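Local coordinates for protein ApRick protease (Rickettsia conorii, PDB 5C9B) that probably acts as a retropepsin-like aspartic endopeptidase, with this chain forming the protease part of a longer, membrane-associated protein, at residues Ile23-Asn28 and Asn81-Gly86; Val30-Met35 and Ala50-Phe55; Lys90-His95 and Met108-Arg113; Phe34-Gly39 and Ser104-Ser109. All blocks are in the same frame, centred on the assembly; numbering follows the deposited sequence.

Overall arrangement
From the N terminus, strand 22-27 enters contact 1, which closes a long loop by pairing with strand 73-84. Within that loop lies contact 2, a shorter closure in which strand 30-36, the hairpin partner of 22-27, meets the end of helix 47-52. Contact 4 starts from the same strand 30-36, sharing Phe34 and Met35 with contact 2, but runs on to strand 104-106, so its segments alternate with those of contact 1 and the two loops cross. Contact 3 opens after contact 1 has closed and ends with contact 4 on helix 108-111. Contacts 2 and 3 are separate, their centres about 15 Å apart. Together the four tie both short helices to one mixed, curled sheet.

Contact 1 (Ile23-Asn28 and Asn81-Gly86); sequences INAFVN and NSVVIG
The flat carboxamide of Asn28 meets Asn81-Gly86 through its oxygen, not through a face: OD1 accepts the backbone N-H of Ser82 at 3.0 Å, with the donor nearly along the C=O axis (163°) but the bond bent at the hydrogen (132°). Its ND2 donates at 3.0 Å to a water that also accepts from Asn81 N. The second flat group, the ring of Phe26, leads away from the opposing strand and lies by Lys31, leaving CB to touch Val84 CB at 4.2 Å. This pairing is an antiparallel beta strand pair in the mixed sheet of a retropepsin-like domain. Phe26 and Val84 form a hydrogen-bonded pair: Phe26 N to Val84 O is 3.2 Å, and Val84 N to Phe26 O is 2.7 Å. Val27 and Val83 follow as a non-hydrogen-bonded pair. Beyond them Asn28 N donates to Ser82 O at 2.8 Å. Asn28 therefore uses both its backbone and its side chain on Ser82, and its CG, set beside its own backbone N (chi1 -58°), lets OD1 extend the pairing past the strand end. Ser82 OG, bonded to Glu88, also accepts a hydrogen bond from a water, which donates weakly to Phe26 O. On the buried face with Val27 and Val83, Ala25 CB packs on Ile85 CG1 at 3.6 Å.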
loop_
_atom_site.group_PDB
_atom_site.type_symbol
_atom_site.label_atom_id
_atom_site.label_comp_id
_atom_site.label_asym_id
_atom_site.label_seq_id
_atom_site.Cartn_x
_atom_site.Cartn_y
_atom_site.Cartn_z
ATOM N N ILE B 23 -12.443 -8.011 19.724
ATOM C CA ILE B 23 -12.791 -7.077 18.631
ATOM C C ILE B 23 -14.248 -7.233 18.321
ATOM O O ILE B 23 -14.800 -8.335 18.425
ATOM C CB ILE B 23 -11.940 -7.312 17.349
ATOM C CG1 ILE B 23 -12.204 -6.251 16.250
ATOM C CG2 ILE B 23 -12.142 -8.695 16.776
ATOM C CD1 ILE B 23 -11.532 -4.875 16.448
ATOM N N ASN B 24 -14.850 -6.118 17.962
ATOM C CA ASN B 24 -16.259 -6.011 17.630
ATOM C C ASN B 24 -16.464 -5.969 16.151
ATOM O O ASN B 24 -15.575 -5.648 15.401
ATOM C CB ASN B 24 -16.784 -4.760 18.262
ATOM C CG ASN B 24 -16.757 -4.854 19.786
ATOM O OD1 ASN B 24 -16.665 -5.944 20.356
ATOM N ND2 ASN B 24 -16.834 -3.724 20.441
ATOM N N ALA B 25 -17.606 -6.403 15.709
ATOM C CA ALA B 25 -17.877 -6.392 14.304
ATOM C C ALA B 25 -19.300 -6.115 14.145
ATOM O O ALA B 25 -20.076 -6.316 15.085
ATOM C CB ALA B 25 -17.609 -7.751 13.709
ATOM N N PHE B 26 -19.668 -5.701 12.944
ATOM C CA PHE B 26 -21.072 -5.699 12.586
ATOM C C PHE B 26 -21.320 -6.877 11.697
ATOM O O PHE B 26 -20.710 -7.005 10.640
ATOM C CB PHE B 26 -21.441 -4.454 11.842
ATOM C CG PHE B 26 -21.403 -3.256 12.686
ATOM C CD1 PHE B 26 -22.527 -2.875 13.409
ATOM C CD2 PHE B 26 -20.242 -2.504 12.766
ATOM C CE1 PHE B 26 -22.492 -1.738 14.205
ATOM C CE2 PHE B 26 -20.194 -1.383 13.541
ATOM C CZ PHE B 26 -21.314 -1.003 14.270
ATOM N N VAL B 27 -22.246 -7.706 12.124
ATOM C CA VAL B 27 -22.639 -8.854 11.378
ATOM C C VAL B 27 -24.079 -8.643 11.007
ATOM O O VAL B 27 -24.909 -8.483 11.871
ATOM C CB VAL B 27 -22.660 -10.094 12.259
ATOM C CG1 VAL B 27 -23.122 -11.270 11.447
ATOM C CG2 VAL B 27 -21.306 -10.343 12.866
ATOM N N ASN B 28 -24.384 -8.670 9.725
ATOM C CA ASN B 28 -25.721 -8.345 9.290
ATOM C C ASN B 28 -26.304 -7.179 10.047
ATOM O O ASN B 28 -27.472 -7.171 10.438
ATOM C CB ASN B 28 -26.578 -9.552 9.424
ATOM C CG ASN B 28 -26.039 -10.684 8.635
ATOM O OD1 ASN B 28 -25.129 -10.490 7.820
ATOM N ND2 ASN B 28 -26.558 -11.893 8.875
ATOM N N ASN B 81 -24.157 -13.470 6.133
ATOM C CA ASN B 81 -24.068 -12.783 4.831
ATOM C C ASN B 81 -23.052 -11.644 4.799
ATOM O O ASN B 81 -22.336 -11.504 3.840
ATOM C CB ASN B 81 -25.459 -12.332 4.362
ATOM C CG ASN B 81 -26.330 -13.520 3.918
ATOM O OD1 ASN B 81 -25.834 -14.644 3.757
ATOM N ND2 ASN B 81 -27.626 -13.285 3.749
ATOM N N SER B 82 -22.934 -10.901 5.882
ATOM C CA SER B 82 -22.200 -9.676 5.876
ATOM C C SER B 82 -21.513 -9.486 7.209
ATOM O O SER B 82 -22.166 -9.452 8.241
ATOM C CB SER B 82 -23.186 -8.529 5.675
ATOM O OG SER B 82 -22.603 -7.258 5.962
ATOM N N VAL B 83 -20.209 -9.299 7.174
ATOM C CA VAL B 83 -19.436 -9.050 8.373
ATOM C C VAL B 83 -18.506 -7.885 8.127
ATOM O O VAL B 83 -17.684 -7.950 7.227
ATOM C CB VAL B 83 -18.593 -10.271 8.734
ATOM C CG1 VAL B 83 -17.717 -9.937 9.929
ATOM C CG2 VAL B 83 -19.496 -11.445 9.037
ATOM N N VAL B 84 -18.625 -6.826 8.920
ATOM C CA VAL B 84 -17.842 -5.621 8.697
ATOM C C VAL B 84 -16.834 -5.479 9.829
ATOM O O VAL B 84 -17.196 -5.401 10.987
ATOM C CB VAL B 84 -18.717 -4.370 8.620
ATOM C CG1 VAL B 84 -17.839 -3.132 8.483
ATOM C CG2 VAL B 84 -19.702 -4.488 7.456
ATOM N N ILE B 85 -15.559 -5.500 9.475
ATOM C CA ILE B 85 -14.484 -5.201 10.390
ATOM C C ILE B 85 -13.483 -4.387 9.532
ATOM O O ILE B 85 -12.652 -4.968 8.882
ATOM C CB ILE B 85 -13.783 -6.512 10.877
ATOM C CG1 ILE B 85 -14.755 -7.426 11.581
ATOM C CG2 ILE B 85 -12.666 -6.183 11.842
ATOM C CD1 ILE B 85 -14.110 -8.721 12.041
ATOM N N GLY B 86 -13.553 -3.066 9.530
ATOM C CA GLY B 86 -12.794 -2.263 8.569
ATOM C C GLY B 86 -13.553 -2.212 7.267
ATOM O O GLY B 86 -14.191 -1.233 7.019
HETATM O O HOH W 1 -22.806 -5.936 8.524
HETATM O O HOH W 2 -26.654 -14.481 7.346
#

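Contact 2 (Val30-Met35 and Ala50-Phe55); sequences VKIKFM and AQKLGF
Val30 and Leu53 meet methyl to methyl, their side chains crossing at a slant. Leu53 CD2 sits before both branches of Val30, 3.8 Å from CG1 and 3.9 Å from CG2. The chi1 of Val30 is close to eclipsed (-5°), which turns both methyls to the helix end. Ile32 joins from two residues along the strand: its CG1 lies beside the backbone N, and the fold at chi2 (-71°) turns CD1 toward the helix end, within 4.1 Å of Lys52 CD and 4.2 Å of Leu53 CD2. The long chain of Lys52 runs past Ile32 in the opposite direction, and its aliphatic part is what packs. Its NZ stops 3.8 Å from Lys31 O, too far to count as a bond. No hydrogen bond joins the segments, and the interface is small, 207 Å² in all. The Leu53 side chain also touches Val27, so it bears on both strands of the hairpin. The turn that presents it is fixed by Phe55 N to Ala50 O, 3.0 Å, and Gly54 N to Gln51 O, 2.9 Å, with positive phi at Gly54: a Schellman motif, closing helix 47-52 against the hairpin of strands 22-27 and 30-36 at the surface of the domain.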
loop_
_atom_site.group_PDB
_atom_site.type_symbol
_atom_site.label_atom_id
_atom_site.label_comp_id
_atom_site.label_asym_id
_atom_site.label_seq_id
_atom_site.Cartn_x
_atom_site.Cartn_y
_atom_site.Cartn_z
ATOM N N VAL B 30 -25.628 -5.925 12.965
ATOM C CA VAL B 30 -25.665 -5.850 14.418
ATOM C C VAL B 30 -24.293 -6.023 15.026
ATOM O O VAL B 30 -23.495 -6.821 14.553
ATOM C CB VAL B 30 -26.789 -6.732 15.067
ATOM C CG1 VAL B 30 -27.670 -7.368 14.045
ATOM C CG2 VAL B 30 -26.277 -7.741 16.031
ATOM N N LYS B 31 -24.022 -5.225 16.047
ATOM C CA LYS B 31 -22.726 -5.216 16.711
ATOM C C LYS B 31 -22.614 -6.522 17.462
ATOM O O LYS B 31 -23.531 -6.912 18.197
ATOM C CB LYS B 31 -22.660 -4.046 17.700
ATOM C CG LYS B 31 -21.501 -4.082 18.701
ATOM C CD LYS B 31 -20.699 -2.790 18.722
ATOM C CE LYS B 31 -19.948 -2.624 17.402
ATOM N NZ LYS B 31 -18.828 -1.639 17.466
ATOM N N ILE B 32 -21.531 -7.246 17.241
ATOM C CA ILE B 32 -21.299 -8.472 18.008
ATOM C C ILE B 32 -19.913 -8.351 18.566
ATOM O O ILE B 32 -19.050 -7.811 17.894
ATOM C CB ILE B 32 -21.370 -9.736 17.125
ATOM C CG1 ILE B 32 -22.698 -9.815 16.361
ATOM C CG2 ILE B 32 -21.142 -11.010 17.965
ATOM C CD1 ILE B 32 -23.924 -10.116 17.195
ATOM N N LYS B 33 -19.674 -8.880 19.769
ATOM C CA LYS B 33 -18.341 -8.823 20.396
ATOM C C LYS B 33 -17.667 -10.183 20.191
ATOM O O LYS B 33 -18.274 -11.224 20.407
ATOM C CB LYS B 33 -18.475 -8.532 21.889
ATOM C CG LYS B 33 -18.974 -7.152 22.296
ATOM C CD LYS B 33 -19.212 -7.127 23.811
ATOM C CE LYS B 33 -18.668 -5.886 24.525
ATOM N NZ LYS B 33 -17.252 -5.505 24.220
ATOM N N PHE B 34 -16.410 -10.186 19.787
ATOM C CA PHE B 34 -15.716 -11.423 19.628
ATOM C C PHE B 34 -14.450 -11.491 20.439
ATOM O O PHE B 34 -13.785 -10.466 20.689
ATOM C CB PHE B 34 -15.319 -11.594 18.161
ATOM C CG PHE B 34 -16.474 -11.851 17.252
ATOM C CD1 PHE B 34 -16.990 -13.107 17.102
ATOM C CD2 PHE B 34 -17.023 -10.845 16.530
ATOM C CE1 PHE B 34 -18.066 -13.341 16.276
ATOM C CE2 PHE B 34 -18.073 -11.087 15.661
ATOM C CZ PHE B 34 -18.582 -12.331 15.528
HETATM N N MSE B 35 -14.067 -12.719 20.768
HETATM C CA MSE B 35 -12.743 -12.968 21.234
HETATM C C MSE B 35 -12.057 -13.699 20.121
HETATM O O MSE B 35 -12.621 -14.578 19.555
HETATM C CB MSE B 35 -12.861 -13.807 22.488
HETATM C CG MSE B 35 -11.506 -13.926 23.149
HETATM SE SE MSE B 35 -11.611 -14.826 24.911
HETATM C CE MSE B 35 -12.115 -16.651 24.373
ATOM N N ALA B 50 -26.598 -15.633 17.954
ATOM C CA ALA B 50 -27.410 -16.168 16.871
ATOM C C ALA B 50 -28.820 -15.575 16.912
ATOM O O ALA B 50 -29.302 -15.080 15.928
ATOM C CB ALA B 50 -27.481 -17.696 16.949
ATOM N N GLN B 51 -29.500 -15.644 18.042
ATOM C CA GLN B 51 -30.840 -15.057 18.107
ATOM C C GLN B 51 -30.822 -13.550 17.904
ATOM O O GLN B 51 -31.718 -12.987 17.338
ATOM C CB GLN B 51 -31.468 -15.324 19.437
ATOM C CG GLN B 51 -31.862 -16.766 19.629
ATOM C CD GLN B 51 -32.565 -16.952 20.955
ATOM O OE1 GLN B 51 -33.803 -16.912 21.049
ATOM N NE2 GLN B 51 -31.776 -17.103 21.998
ATOM N N LYS B 52 -29.808 -12.892 18.400
ATOM C CA LYS B 52 -29.697 -11.461 18.212
ATOM C C LYS B 52 -29.664 -11.202 16.701
ATOM O O LYS B 52 -30.094 -10.183 16.294
ATOM C CB LYS B 52 -28.374 -10.987 18.770
ATOM C CG LYS B 52 -28.343 -9.820 19.703
ATOM C CD LYS B 52 -26.857 -9.581 19.992
ATOM C CE LYS B 52 -26.580 -8.654 21.148
ATOM N NZ LYS B 52 -26.496 -7.257 20.611
ATOM N N LEU B 53 -29.126 -12.130 15.898
ATOM C CA LEU B 53 -29.093 -12.005 14.435
ATOM C C LEU B 53 -30.319 -12.557 13.721
ATOM O O LEU B 53 -30.419 -12.481 12.487
ATOM C CB LEU B 53 -27.872 -12.729 13.844
ATOM C CG LEU B 53 -26.534 -12.244 14.366
ATOM C CD1 LEU B 53 -25.398 -13.211 14.109
ATOM C CD2 LEU B 53 -26.240 -10.914 13.752
ATOM N N GLY B 54 -31.236 -13.125 14.480
ATOM C CA GLY B 54 -32.473 -13.671 13.929
ATOM C C GLY B 54 -32.397 -15.082 13.432
ATOM O O GLY B 54 -33.213 -15.470 12.611
ATOM N N PHE B 55 -31.432 -15.869 13.917
ATOM C CA PHE B 55 -31.417 -17.271 13.567
ATOM C C PHE B 55 -32.545 -17.845 14.386
ATOM O O PHE B 55 -32.711 -17.476 15.529
ATOM C CB PHE B 55 -30.068 -17.950 13.903
ATOM C CG PHE B 55 -29.028 -17.682 12.884
ATOM C CD1 PHE B 55 -29.052 -18.340 11.684
ATOM C CD2 PHE B 55 -28.111 -16.668 13.058
ATOM C CE1 PHE B 55 -28.145 -18.027 10.664
ATOM C CE2 PHE B 55 -27.186 -16.363 12.071
ATOM C CZ PHE B 55 -27.185 -17.053 10.869
#

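Contact 3 (Lys90-His95 and Met108-Arg113); sequences KNIKGH and MSLLER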
loop_
_atom_site.group_PDB
_atom_site.type_symbol
_atom_site.label_atom_id
_atom_site.label_comp_id
_atom_site.label_asym_id
_atom_site.label_seq_id
_atom_site.Cartn_x
_atom_site.Cartn_y
_atom_site.Cartn_z
ATOM N N LYS B 90 -18.139 -10.913 2.827
ATOM C CA LYS B 90 -19.435 -11.504 2.469
ATOM C C LYS B 90 -19.362 -12.977 2.768
ATOM O O LYS B 90 -18.307 -13.604 2.594
ATOM C CB LYS B 90 -19.703 -11.344 0.980
ATOM C CG LYS B 90 -20.743 -10.276 0.533
ATOM C CD LYS B 90 -20.593 -8.887 1.093
ATOM C CE LYS B 90 -21.612 -7.951 0.422
ATOM N NZ LYS B 90 -22.959 -7.921 1.064
ATOM N N ASN B 91 -20.481 -13.552 3.190
ATOM C CA ASN B 91 -20.613 -15.016 3.255
ATOM C C ASN B 91 -19.543 -15.761 4.046
ATOM O O ASN B 91 -18.861 -16.639 3.540
ATOM C CB ASN B 91 -20.710 -15.581 1.863
ATOM C CG ASN B 91 -21.934 -15.070 1.144
ATOM O OD1 ASN B 91 -22.954 -14.739 1.753
ATOM N ND2 ASN B 91 -21.832 -14.984 -0.153
ATOM N N ILE B 92 -19.493 -15.384 5.313
ATOM C CA ILE B 92 -18.588 -15.879 6.299
ATOM C C ILE B 92 -19.136 -17.168 6.938
ATOM O O ILE B 92 -20.292 -17.286 7.288
ATOM C CB ILE B 92 -18.405 -14.825 7.386
ATOM C CG1 ILE B 92 -17.807 -13.535 6.788
ATOM C CG2 ILE B 92 -17.536 -15.366 8.490
ATOM C CD1 ILE B 92 -16.585 -13.792 5.922
ATOM N N LYS B 93 -18.268 -18.136 7.058
ATOM C CA LYS B 93 -18.649 -19.406 7.605
ATOM C C LYS B 93 -18.672 -19.375 9.102
ATOM O O LYS B 93 -17.806 -18.771 9.765
ATOM C CB LYS B 93 -17.697 -20.501 7.110
ATOM C CG LYS B 93 -18.106 -20.998 5.721
ATOM C CD LYS B 93 -17.620 -20.124 4.572
ATOM C CE LYS B 93 -18.388 -20.426 3.290
ATOM N NZ LYS B 93 -17.446 -20.537 2.140
ATOM N N GLY B 94 -19.684 -20.024 9.655
ATOM C CA GLY B 94 -19.724 -20.151 11.090
ATOM C C GLY B 94 -20.498 -21.346 11.535
ATOM O O GLY B 94 -20.953 -22.143 10.736
ATOM N N HIS B 95 -20.658 -21.460 12.833
ATOM C CA HIS B 95 -21.571 -22.410 13.356
ATOM C C HIS B 95 -21.998 -21.895 14.684
ATOM O O HIS B 95 -21.265 -21.056 15.251
ATOM C CB HIS B 95 -20.885 -23.741 13.504
ATOM C CG HIS B 95 -19.751 -23.713 14.458
ATOM N ND1 HIS B 95 -18.502 -23.291 14.103
ATOM C CD2 HIS B 95 -19.676 -24.052 15.761
ATOM C CE1 HIS B 95 -17.687 -23.417 15.126
ATOM N NE2 HIS B 95 -18.384 -23.848 16.154
HETATM N N MSE B 108 -9.548 -18.072 12.094
HETATM C CA MSE B 108 -8.589 -17.730 11.087
HETATM C C MSE B 108 -9.160 -17.598 9.707
HETATM O O MSE B 108 -8.633 -16.858 8.892
HETATM C CB MSE B 108 -7.581 -18.877 11.011
HETATM C CG MSE B 108 -6.686 -18.984 12.247
HETATM SE SE MSE B 108 -5.706 -17.292 12.582
HETATM C CE MSE B 108 -6.753 -16.593 14.074
ATOM N N SER B 109 -10.213 -18.336 9.403
ATOM C CA SER B 109 -10.833 -18.268 8.073
ATOM C C SER B 109 -11.276 -16.835 7.753
ATOM O O SER B 109 -11.262 -16.452 6.637
ATOM C CB SER B 109 -12.061 -19.192 8.010
ATOM O OG SER B 109 -11.805 -20.453 8.647
ATOM N N LEU B 110 -11.674 -16.056 8.738
ATOM C CA LEU B 110 -12.022 -14.669 8.484
ATOM C C LEU B 110 -10.807 -13.772 8.536
ATOM O O LEU B 110 -10.626 -12.955 7.656
ATOM C CB LEU B 110 -13.084 -14.203 9.439
ATOM C CG LEU B 110 -13.414 -12.702 9.337
ATOM C CD1 LEU B 110 -13.840 -12.276 7.967
ATOM C CD2 LEU B 110 -14.558 -12.429 10.297
ATOM N N LEU B 111 -9.931 -13.984 9.511
ATOM C CA LEU B 111 -8.722 -13.199 9.573
ATOM C C LEU B 111 -7.842 -13.305 8.342
ATOM O O LEU B 111 -7.264 -12.302 7.899
ATOM C CB LEU B 111 -7.926 -13.527 10.818
ATOM C CG LEU B 111 -8.662 -13.053 12.101
ATOM C CD1 LEU B 111 -7.761 -13.129 13.299
ATOM C CD2 LEU B 111 -9.214 -11.644 12.033
ATOM N N GLU B 112 -7.775 -14.501 7.789
ATOM C CA GLU B 112 -6.939 -14.808 6.629
ATOM C C GLU B 112 -7.392 -14.130 5.400
ATOM O O GLU B 112 -6.613 -14.052 4.441
ATOM C CB GLU B 112 -6.985 -16.275 6.284
ATOM C CG GLU B 112 -6.054 -17.138 7.109
ATOM C CD GLU B 112 -6.183 -18.619 6.726
ATOM O OE1 GLU B 112 -7.250 -19.032 6.170
ATOM O OE2 GLU B 112 -5.210 -19.374 6.967
ATOM N N ARG B 113 -8.642 -13.672 5.394
ATOM C CA ARG B 113 -9.183 -12.919 4.238
ATOM C C ARG B 113 -8.646 -11.518 4.142
ATOM O O ARG B 113 -8.750 -10.905 3.094
ATOM C CB ARG B 113 -10.700 -12.879 4.287
ATOM C CG ARG B 113 -11.215 -14.287 4.044
ATOM C CD ARG B 113 -12.665 -14.508 4.386
ATOM N NE ARG B 113 -13.541 -14.041 3.324
ATOM C CZ ARG B 113 -14.730 -14.563 3.057
ATOM N NH1 ARG B 113 -15.192 -15.597 3.756
ATOM N NH2 ARG B 113 -15.456 -14.049 2.074
HETATM O O HOH W 3 -15.708 -11.071 0.628
#
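The carbonyl O of Lys90 receives NH2 of Arg113 at 2.9 Å, a weak bond because the N-H...O angle is only 125°; the oxygen stands oblique to the guanidinium. A water adds a second, looser link, accepting from Lys90 N at 3.3 Å and weakly from Arg113 NH2. Over one face of the guanidinium lies Ile92 CD1, displaced toward the rim and 3.5 Å from Arg113 CZ, while Asn91 O stands at the edge near the plane. Arg113 gets there by a bend at chi3 (81°), which carries the flat group past Ile92 in the opposite sense. Ile92 CD1 also meets Leu110 CD1 at 3.7 Å, so one methyl serves two neighbours, a buried leucine and an exposed arginine. Leu110 extends CG anti to its backbone N (chi1 174°), reaching from the helix to Ile43 of strand 43-45 and Ile85 of the loop after strand 73-84. The chain of Lys90-His95 turns a corner at Asn91: Asn91 and Ile92 both face Leu80, a G1 beta bulge. The contact thus seats helix 108-111 on the bulged strand 88-97, consistent with the helix that packs on the core sheet near the C-terminal end of retropepsin-like domains.

Contact 4 (Phe34-Gly39 and Ser104-Ser109); sequences FMVDTG and SLLGMS
Phe34 CB lies 4.0 Å from Leu106 CB, and from there the ring turns along the neighbouring strand, CG being set beside the backbone N (chi1 -70°). CD1 comes to 3.7 Å from Ser104 C and CE1 to 3.6 Å from Ser104 CB, which approaches the ring obliquely. Leu106 CD1 stands above the ring centre on one face, Ile32 CG2 takes the other, and Leu105 N lies in plane at the edge. At the CE2 rim the ring meets Ala25. Ser104 keeps its OG for Asp49 and the N of Thr46. The backbones run parallel, their short axes 44° apart, joined by Met35 N to Ser104 O at 2.9 Å, Leu106 N to Met35 O at 3.1 Å and Asp37 N to Leu106 O at 2.9 Å, the last nearly straight (173°). This is the psi motif of aspartic proteases: the Asp-Thr-Gly signature, Asp37 to Gly39, leaves its strand beside the hydrophobic-hydrophobic-Gly sequence Leu105 to Gly107, at the end of strand 104-106, and Asp37 is probably the catalytic aspartate, as in retropepsins. Gly39 N donates to Asp37 OD1 at 3.0 Å from above the carboxylate plane, an Asx turn. On the face away from Phe34, the selenomethionine Met35 runs side by side with Leu105, CE to CD2 at 3.6 Å. Beyond Gly107, the helix N-cap, Met108, also a selenomethionine, lies alongside Thr38 and brings CE to its CG2.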
loop_
_atom_site.group_PDB
_atom_site.type_symbol
_atom_site.label_atom_id
_atom_site.label_comp_id
_atom_site.label_asym_id
_atom_site.label_seq_id
_atom_site.Cartn_x
_atom_site.Cartn_y
_atom_site.Cartn_z
ATOM N N PHE B 34 -16.410 -10.186 19.787
ATOM C CA PHE B 34 -15.716 -11.423 19.628
ATOM C C PHE B 34 -14.450 -11.491 20.439
ATOM O O PHE B 34 -13.785 -10.466 20.689
ATOM C CB PHE B 34 -15.319 -11.594 18.161
ATOM C CG PHE B 34 -16.474 -11.851 17.252
ATOM C CD1 PHE B 34 -16.990 -13.107 17.102
ATOM C CD2 PHE B 34 -17.023 -10.845 16.530
ATOM C CE1 PHE B 34 -18.066 -13.341 16.276
ATOM C CE2 PHE B 34 -18.073 -11.087 15.661
ATOM C CZ PHE B 34 -18.582 -12.331 15.528
HETATM N N MSE B 35 -14.067 -12.719 20.768
HETATM C CA MSE B 35 -12.743 -12.968 21.234
HETATM C C MSE B 35 -12.057 -13.699 20.121
HETATM O O MSE B 35 -12.621 -14.578 19.555
HETATM C CB MSE B 35 -12.861 -13.807 22.488
HETATM C CG MSE B 35 -11.506 -13.926 23.149
HETATM SE SE MSE B 35 -11.611 -14.826 24.911
HETATM C CE MSE B 35 -12.115 -16.651 24.373
ATOM N N VAL B 36 -10.807 -13.361 19.828
ATOM C CA VAL B 36 -10.082 -14.010 18.753
ATOM C C VAL B 36 -9.561 -15.341 19.221
ATOM O O VAL B 36 -9.021 -15.423 20.334
ATOM C CB VAL B 36 -8.861 -13.160 18.324
ATOM C CG1 VAL B 36 -7.888 -13.957 17.434
ATOM C CG2 VAL B 36 -9.323 -11.893 17.612
ATOM N N ASP B 37 -9.687 -16.355 18.362
ATOM C CA ASP B 37 -9.177 -17.695 18.635
ATOM C C ASP B 37 -8.387 -18.212 17.398
ATOM O O ASP B 37 -8.965 -18.531 16.377
ATOM C CB ASP B 37 -10.316 -18.646 19.043
ATOM C CG ASP B 37 -9.795 -20.070 19.482
ATOM O OD1 ASP B 37 -8.554 -20.262 19.572
ATOM O OD2 ASP B 37 -10.626 -20.982 19.740
ATOM N N THR B 38 -7.059 -18.205 17.508
ATOM C CA THR B 38 -6.129 -18.688 16.479
ATOM C C THR B 38 -6.248 -20.189 16.254
ATOM O O THR B 38 -5.889 -20.708 15.183
ATOM C CB THR B 38 -4.677 -18.430 16.892
ATOM O OG1 THR B 38 -4.482 -18.842 18.262
ATOM C CG2 THR B 38 -4.359 -17.007 16.773
ATOM N N GLY B 39 -6.715 -20.889 17.275
ATOM C CA GLY B 39 -7.010 -22.327 17.141
ATOM C C GLY B 39 -8.163 -22.590 16.196
ATOM O O GLY B 39 -8.142 -23.574 15.467
ATOM N N SER B 104 -18.574 -14.982 21.614
ATOM C CA SER B 104 -18.422 -15.599 20.316
ATOM C C SER B 104 -16.960 -15.485 19.919
ATOM O O SER B 104 -16.251 -14.593 20.375
ATOM C CB SER B 104 -19.342 -14.931 19.285
ATOM O OG SER B 104 -20.720 -15.108 19.658
ATOM N N LEU B 105 -16.523 -16.426 19.095
ATOM C CA LEU B 105 -15.124 -16.569 18.702
ATOM C C LEU B 105 -14.937 -16.315 17.212
ATOM O O LEU B 105 -15.712 -16.770 16.358
ATOM C CB LEU B 105 -14.642 -17.971 18.997
ATOM C CG LEU B 105 -14.717 -18.490 20.444
ATOM C CD1 LEU B 105 -14.154 -19.900 20.597
ATOM C CD2 LEU B 105 -13.928 -17.603 21.369
ATOM N N LEU B 106 -13.875 -15.609 16.911
ATOM C CA LEU B 106 -13.512 -15.248 15.554
ATOM C C LEU B 106 -12.269 -16.053 15.230
ATOM O O LEU B 106 -11.264 -15.902 15.926
ATOM C CB LEU B 106 -13.105 -13.808 15.601
ATOM C CG LEU B 106 -12.940 -13.136 14.286
ATOM C CD1 LEU B 106 -14.329 -13.089 13.702
ATOM C CD2 LEU B 106 -12.420 -11.732 14.536
ATOM N N GLY B 107 -12.309 -16.854 14.177
ATOM C CA GLY B 107 -11.179 -17.681 13.788
ATOM C C GLY B 107 -10.420 -17.200 12.591
ATOM O O GLY B 107 -10.614 -16.100 12.129
HETATM N N MSE B 108 -9.548 -18.072 12.094
HETATM C CA MSE B 108 -8.589 -17.730 11.087
HETATM C C MSE B 108 -9.160 -17.598 9.707
HETATM O O MSE B 108 -8.633 -16.858 8.892
HETATM C CB MSE B 108 -7.581 -18.877 11.011
HETATM C CG MSE B 108 -6.686 -18.984 12.247
HETATM SE SE MSE B 108 -5.706 -17.292 12.582
HETATM C CE MSE B 108 -6.753 -16.593 14.074
ATOM N N SER B 109 -10.213 -18.336 9.403
ATOM C CA SER B 109 -10.833 -18.268 8.073
ATOM C C SER B 109 -11.276 -16.835 7.753
ATOM O O SER B 109 -11.262 -16.452 6.637
ATOM C CB SER B 109 -12.061 -19.192 8.010
ATOM O OG SER B 109 -11.805 -20.453 8.647
#